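Local coordinates for uncharacterized protein (Desulfovibrio piger ATCC 29098, PDB 4Z48) that is of unknown function but belongs to the LolA-like family, some members of which carry lipoproteins toward the outer membrane, at residues T24-Y29 / S51-K56; K59-L64 / S82-E87. All coordinates share one frame; numbering follows the deposited sequence.

Contact 1 (T24-Y29 / S51-K56)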
loop_
_atom_site.group_PDB
_atom_site.type_symbol
_atom_site.label_atom_id
_atom_site.label_comp_id
_atom_site.label_asym_id
_atom_site.label_seq_id
_atom_site.Cartn_x
_atom_site.Cartn_y
_atom_site.Cartn_z
ATOM N N THR A 24 -2.673 14.293 5.795
ATOM C CA THR A 24 -2.101 15.632 6.000
ATOM C C THR A 24 -0.812 15.561 6.863
ATOM O O THR A 24 -0.212 16.589 7.189
ATOM C CB THR A 24 -3.173 16.526 6.636
ATOM O OG1 THR A 24 -3.644 15.910 7.842
ATOM C CG2 THR A 24 -4.360 16.790 5.695
ATOM N N SER A 25 -0.407 14.354 7.235
ATOM C CA SER A 25 0.754 14.110 8.101
ATOM C C SER A 25 2.091 14.320 7.417
ATOM O O SER A 25 2.170 14.211 6.199
ATOM C CB SER A 25 0.718 12.693 8.658
ATOM O OG SER A 25 1.154 11.717 7.731
ATOM N N GLN A 26 3.160 14.527 8.224
ATOM C CA GLN A 26 4.544 14.634 7.750
ATOM C C GLN A 26 5.291 13.338 8.042
ATOM O O GLN A 26 6.234 13.008 7.331
ATOM C CB GLN A 26 5.271 15.842 8.366
ATOM C CG GLN A 26 5.020 17.161 7.589
ATOM C CD GLN A 26 5.402 17.095 6.114
ATOM O OE1 GLN A 26 4.546 17.084 5.215
ATOM N NE2 GLN A 26 6.695 17.026 5.828
ATOM N N ASP A 27 4.878 12.603 9.086
ATOM C CA ASP A 27 5.480 11.309 9.402
ATOM C C ASP A 27 4.474 10.455 10.172
ATOM O O ASP A 27 3.438 10.964 10.611
ATOM C CB ASP A 27 6.808 11.482 10.173
ATOM C CG ASP A 27 6.713 11.854 11.636
ATOM O OD1 ASP A 27 5.899 11.242 12.353
ATOM O OD2 ASP A 27 7.542 12.657 12.089
ATOM N N SER A 28 4.741 9.169 10.272
ATOM C CA SER A 28 3.899 8.241 11.017
ATOM C C SER A 28 4.664 7.009 11.492
ATOM O O SER A 28 5.674 6.598 10.914
ATOM C CB SER A 28 2.708 7.783 10.174
ATOM O OG SER A 28 3.131 7.117 9.001
ATOM N N TYR A 29 4.114 6.395 12.527
ATOM C CA TYR A 29 4.610 5.175 13.119
ATOM C C TYR A 29 3.449 4.252 13.314
ATOM O O TYR A 29 2.381 4.729 13.702
ATOM C CB TYR A 29 5.283 5.489 14.457
ATOM C CG TYR A 29 5.574 4.269 15.291
ATOM C CD1 TYR A 29 6.711 3.496 15.056
ATOM C CD2 TYR A 29 4.681 3.838 16.272
ATOM C CE1 TYR A 29 6.992 2.367 15.827
ATOM C CE2 TYR A 29 4.945 2.698 17.040
ATOM C CZ TYR A 29 6.100 1.966 16.805
ATOM O OH TYR A 29 6.385 0.842 17.531
ATOM N N SER A 51 7.417 6.093 8.588
ATOM C CA SER A 51 7.276 6.798 7.305
ATOM C C SER A 51 7.488 8.263 7.511
ATOM O O SER A 51 7.192 8.759 8.594
ATOM C CB SER A 51 5.906 6.559 6.665
ATOM O OG SER A 51 5.498 5.208 6.785
ATOM N N LYS A 52 8.014 8.956 6.499
ATOM C CA LYS A 52 8.250 10.378 6.567
ATOM C C LYS A 52 8.264 10.957 5.163
ATOM O O LYS A 52 8.814 10.337 4.250
ATOM C CB LYS A 52 9.565 10.676 7.317
ATOM C CG LYS A 52 9.791 12.157 7.617
ATOM C CD LYS A 52 11.099 12.383 8.342
ATOM C CE LYS A 52 11.306 13.850 8.575
ATOM N NZ LYS A 52 12.503 14.101 9.416
ATOM N N HIS A 53 7.623 12.133 4.991
ATOM C CA HIS A 53 7.571 12.849 3.721
ATOM C C HIS A 53 8.894 13.525 3.459
ATOM O O HIS A 53 9.615 13.890 4.402
ATOM C CB HIS A 53 6.397 13.850 3.692
ATOM C CG HIS A 53 5.095 13.158 3.457
ATOM N ND1 HIS A 53 4.439 12.497 4.472
ATOM C CD2 HIS A 53 4.453 12.903 2.293
ATOM C CE1 HIS A 53 3.372 11.941 3.917
ATOM N NE2 HIS A 53 3.355 12.130 2.605
ATOM N N PHE A 54 9.274 13.557 2.172
ATOM C CA PHE A 54 10.531 14.113 1.655
ATOM C C PHE A 54 10.276 14.819 0.326
ATOM O O PHE A 54 9.203 14.667 -0.250
ATOM C CB PHE A 54 11.585 12.989 1.459
ATOM C CG PHE A 54 12.285 12.513 2.713
ATOM C CD1 PHE A 54 11.741 11.495 3.489
ATOM C CD2 PHE A 54 13.506 13.056 3.097
ATOM C CE1 PHE A 54 12.396 11.039 4.637
ATOM C CE2 PHE A 54 14.159 12.604 4.250
ATOM C CZ PHE A 54 13.604 11.590 5.004
ATOM N N GLY A 55 11.273 15.544 -0.163
ATOM C CA GLY A 55 11.199 16.227 -1.449
ATOM C C GLY A 55 10.926 17.714 -1.382
ATOM O O GLY A 55 10.551 18.245 -0.331
ATOM N N LYS A 56 11.086 18.380 -2.550
ATOM C CA LYS A 56 10.904 19.815 -2.777
ATOM C C LYS A 56 9.577 20.334 -2.221
ATOM O O LYS A 56 9.558 21.418 -1.631
ATOM C CB LYS A 56 11.000 20.133 -4.278
HETATM O O HOH W 1 4.176 4.384 9.707
#
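Ser28 and Ser51 face each other as an antiparallel hydrogen-bonded pair, and two backbone bonds join them. Ser28 N gives to Ser51 O at 3.0 Å, with the donor 36° out of the carbonyl plane. Ser51 N gives to Ser28 O. Next to it, Asp27 and Lys52 form the non-hydrogen-bonded pair. Strands 27-29 and 51-54 run antiparallel at 170°; they are the open ends of the hairpin built from strands 27-38 and 41-54.

Past this pair the bonding converges on one oxygen. Gln26 O takes the backbone N of His53 at 2.9 Å in a nearly straight bond. His53 ND1 reaches the same oxygen in its ring plane, but this bond is weak. Lys52 CA adds a CA-H...O contact to Gln26 O at 3.4 Å. The His53 ring is brought there by its CG lying anti to the carbonyl carbon (chi1 -77°).

The remaining touches are van der Waals. The Gln26 side chain crosses that of His53 at about a right angle, and Gln26 NE2 lies 3.8 Å from His53 CB. Asp27 CB rests 4.0 Å from Lys52 CG.

On the serine face one water is held by Ser28 OG at 3.0 Å and more weakly by Ser28 O and Ser51 OG. On the other face Asp27 and Lys52 turn to the segment after strand 219-230. The Asp27 carboxylate accepts from the backbone N of Val232, Gly233 and Leu234. Lys52 NZ makes a hydrogen bond to Leu234 O and a salt bridge with Asp236. The hairpin end is thus joined mainly by backbone bonds, while its charged side chains are spent on a third part of the chain.

Contact 2 (K59-L64 / S82-E87)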
loop_
_atom_site.group_PDB
_atom_site.type_symbol
_atom_site.label_atom_id
_atom_site.label_comp_id
_atom_site.label_asym_id
_atom_site.label_seq_id
_atom_site.Cartn_x
_atom_site.Cartn_y
_atom_site.Cartn_z
ATOM N N LYS A 59 6.306 15.804 -1.181
ATOM C CA LYS A 59 5.379 14.888 -1.856
ATOM C C LYS A 59 5.974 13.472 -2.007
ATOM O O LYS A 59 5.228 12.505 -2.227
ATOM C CB LYS A 59 4.938 15.456 -3.212
ATOM C CG LYS A 59 4.113 16.751 -3.101
ATOM C CD LYS A 59 2.715 16.545 -2.501
ATOM C CE LYS A 59 2.006 17.850 -2.198
ATOM N NZ LYS A 59 2.586 18.549 -1.015
ATOM N N ASP A 60 7.279 13.339 -1.801
ATOM C CA ASP A 60 7.907 12.001 -1.800
ATOM C C ASP A 60 7.701 11.379 -0.423
ATOM O O ASP A 60 7.614 12.111 0.573
ATOM C CB ASP A 60 9.392 12.061 -2.164
ATOM C CG ASP A 60 9.657 12.649 -3.532
ATOM O OD1 ASP A 60 8.730 12.641 -4.375
ATOM O OD2 ASP A 60 10.778 13.110 -3.762
ATOM N N GLU A 61 7.563 10.051 -0.374
ATOM C CA GLU A 61 7.321 9.345 0.887
ATOM C C GLU A 61 8.387 8.276 1.111
ATOM O O GLU A 61 8.554 7.399 0.246
ATOM C CB GLU A 61 5.913 8.692 0.893
ATOM C CG GLU A 61 4.759 9.672 0.680
ATOM C CD GLU A 61 3.343 9.120 0.621
ATOM O OE1 GLU A 61 3.119 7.957 1.033
ATOM O OE2 GLU A 61 2.443 9.874 0.186
ATOM N N TYR A 62 9.130 8.356 2.238
ATOM C CA TYR A 62 10.117 7.305 2.557
ATOM C C TYR A 62 9.539 6.440 3.653
ATOM O O TYR A 62 8.929 6.964 4.591
ATOM C CB TYR A 62 11.519 7.842 2.943
ATOM C CG TYR A 62 12.313 8.491 1.818
ATOM C CD1 TYR A 62 11.730 8.735 0.573
ATOM C CD2 TYR A 62 13.618 8.929 2.022
ATOM C CE1 TYR A 62 12.432 9.378 -0.443
ATOM C CE2 TYR A 62 14.328 9.588 1.015
ATOM C CZ TYR A 62 13.728 9.808 -0.220
ATOM O OH TYR A 62 14.416 10.418 -1.247
ATOM N N SER A 63 9.745 5.112 3.544
ATOM C CA SER A 63 9.256 4.152 4.527
ATOM C C SER A 63 10.339 3.148 4.937
ATOM O O SER A 63 11.158 2.775 4.105
ATOM C CB SER A 63 8.057 3.374 3.985
ATOM O OG SER A 63 6.887 4.162 3.876
ATOM N N LEU A 64 10.328 2.732 6.214
ATOM C CA LEU A 64 11.180 1.678 6.771
ATOM C C LEU A 64 10.258 0.675 7.464
ATOM O O LEU A 64 9.519 1.046 8.393
ATOM C CB LEU A 64 12.298 2.207 7.728
ATOM C CG LEU A 64 13.265 1.148 8.286
ATOM C CD1 LEU A 64 14.329 0.739 7.232
ATOM C CD2 LEU A 64 13.934 1.634 9.583
ATOM N N SER A 82 9.819 6.273 -2.214
ATOM C CA SER A 82 8.693 6.412 -3.128
ATOM C C SER A 82 8.591 7.870 -3.568
ATOM O O SER A 82 8.538 8.769 -2.731
ATOM C CB SER A 82 7.413 5.897 -2.468
ATOM O OG SER A 82 6.329 5.759 -3.368
ATOM N N TYR A 83 8.683 8.108 -4.887
ATOM C CA TYR A 83 8.723 9.458 -5.462
ATOM C C TYR A 83 7.436 9.894 -6.157
ATOM O O TYR A 83 6.805 9.121 -6.880
ATOM C CB TYR A 83 9.864 9.562 -6.487
ATOM C CG TYR A 83 11.204 9.083 -5.977
ATOM C CD1 TYR A 83 11.929 9.831 -5.047
ATOM C CD2 TYR A 83 11.731 7.865 -6.391
ATOM C CE1 TYR A 83 13.139 9.373 -4.539
ATOM C CE2 TYR A 83 12.933 7.383 -5.871
ATOM C CZ TYR A 83 13.643 8.150 -4.964
ATOM O OH TYR A 83 14.854 7.710 -4.509
ATOM N N ARG A 84 7.057 11.147 -5.940
ATOM C CA ARG A 84 5.901 11.727 -6.612
ATOM C C ARG A 84 6.293 11.981 -8.058
ATOM O O ARG A 84 7.342 12.591 -8.317
ATOM C CB ARG A 84 5.441 13.021 -5.913
ATOM C CG ARG A 84 3.992 13.421 -6.224
ATOM C CD ARG A 84 2.960 12.444 -5.669
ATOM N NE ARG A 84 2.810 12.535 -4.216
ATOM C CZ ARG A 84 1.824 11.961 -3.530
ATOM N NH1 ARG A 84 0.889 11.258 -4.158
ATOM N NH2 ARG A 84 1.763 12.091 -2.210
ATOM N N GLY A 85 5.507 11.430 -8.978
ATOM C CA GLY A 85 5.744 11.603 -10.409
ATOM C C GLY A 85 6.336 10.385 -11.082
ATOM O O GLY A 85 6.775 9.444 -10.410
ATOM N N LEU A 86 6.391 10.397 -12.421
ATOM C CA LEU A 86 6.898 9.208 -13.110
ATOM C C LEU A 86 8.372 9.286 -13.535
ATOM O O LEU A 86 8.856 8.306 -14.082
ATOM C CB LEU A 86 6.019 8.906 -14.355
ATOM C CG LEU A 86 4.677 8.225 -14.094
ATOM C CD1 LEU A 86 3.701 8.488 -15.223
ATOM C CD2 LEU A 86 4.864 6.711 -13.861
ATOM N N GLU A 87 9.077 10.407 -13.330
ATOM C CA GLU A 87 10.456 10.556 -13.830
ATOM C C GLU A 87 11.445 9.554 -13.271
ATOM O O GLU A 87 12.352 9.127 -13.985
ATOM C CB GLU A 87 11.001 11.954 -13.548
ATOM C CG GLU A 87 10.407 13.019 -14.427
ATOM C CD GLU A 87 9.193 13.755 -13.890
ATOM O OE1 GLU A 87 8.407 13.172 -13.105
ATOM O OE2 GLU A 87 9.014 14.923 -14.297
#
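Asp60 meets the loop at Tyr83 and Arg84 through its carboxylate. Arg84 N donates to Asp60 OD1 at 2.7 Å, nearly straight, on the anti side but tilted out of the carboxylate plane. Asp60 OD2 lies in the plane of the Tyr83 ring, at its edge, 3.7 Å from Tyr83 CD1. Carboxylate and ring planes stand 89° apart. Beside this, Glu61 and Ser82 form an antiparallel hydrogen-bonded pair. Glu61 N gives to Ser82 O at 2.9 Å, and Ser82 N gives to Glu61 O. Ser82 CB packs against Glu61 O at 3.3 Å. This is the close part of the contact.

The pair closes the end of the ladder between strands 60-69 and 77-82, where the latter strand runs out into a loop. At the same end Lys59 and Asp60 both face Phe54, a classic beta bulge at the start of strand 60-69.

Toward the surface the grip is looser. Arg84 starts with CG anti to its amide nitrogen (chi1 -160°), then bends at chi2 and chi3 and folds back over Lys59. Arg84 CB lies 3.7 Å from Lys59 CB. Arg84 NE makes a weak bond to Lys59 O. Arg84 NH2 forms a salt bridge of 3.3 Å with Glu61 OE2, the two flat groups turned 74° apart. Lys59 NZ leads away to Asp57 O. On the other face Tyr62 and Tyr83 touch lightly, Tyr62 OH coming to the edge of the Tyr83 ring at CE1. Tyr62 stacks with Phe54 and Trp81, and Tyr83 OH bonds to Asp91.

Overall arrangement
The two contacts come in series along the chain, contact 1 closing before contact 2 opens. Their centres are about 10 Å apart, on the same side of the chain's centre. Strands 27-38, 41-54, 60-69 and 77-82 lie side by side in that order, each antiparallel to the next. Contact 1 joins the first two; contact 2 joins the third to the end of the fourth and the loop that follows it. Strands 41-54 and 60-69 are neighbours, so the contacts touch: probable backbone hydrogen bonds link Phe54 N to Asp60 O and Tyr62 N to Lys52 O. His53 also packs on Glu61. Together they tie four successive strands of the antiparallel LolA-like fold at one end.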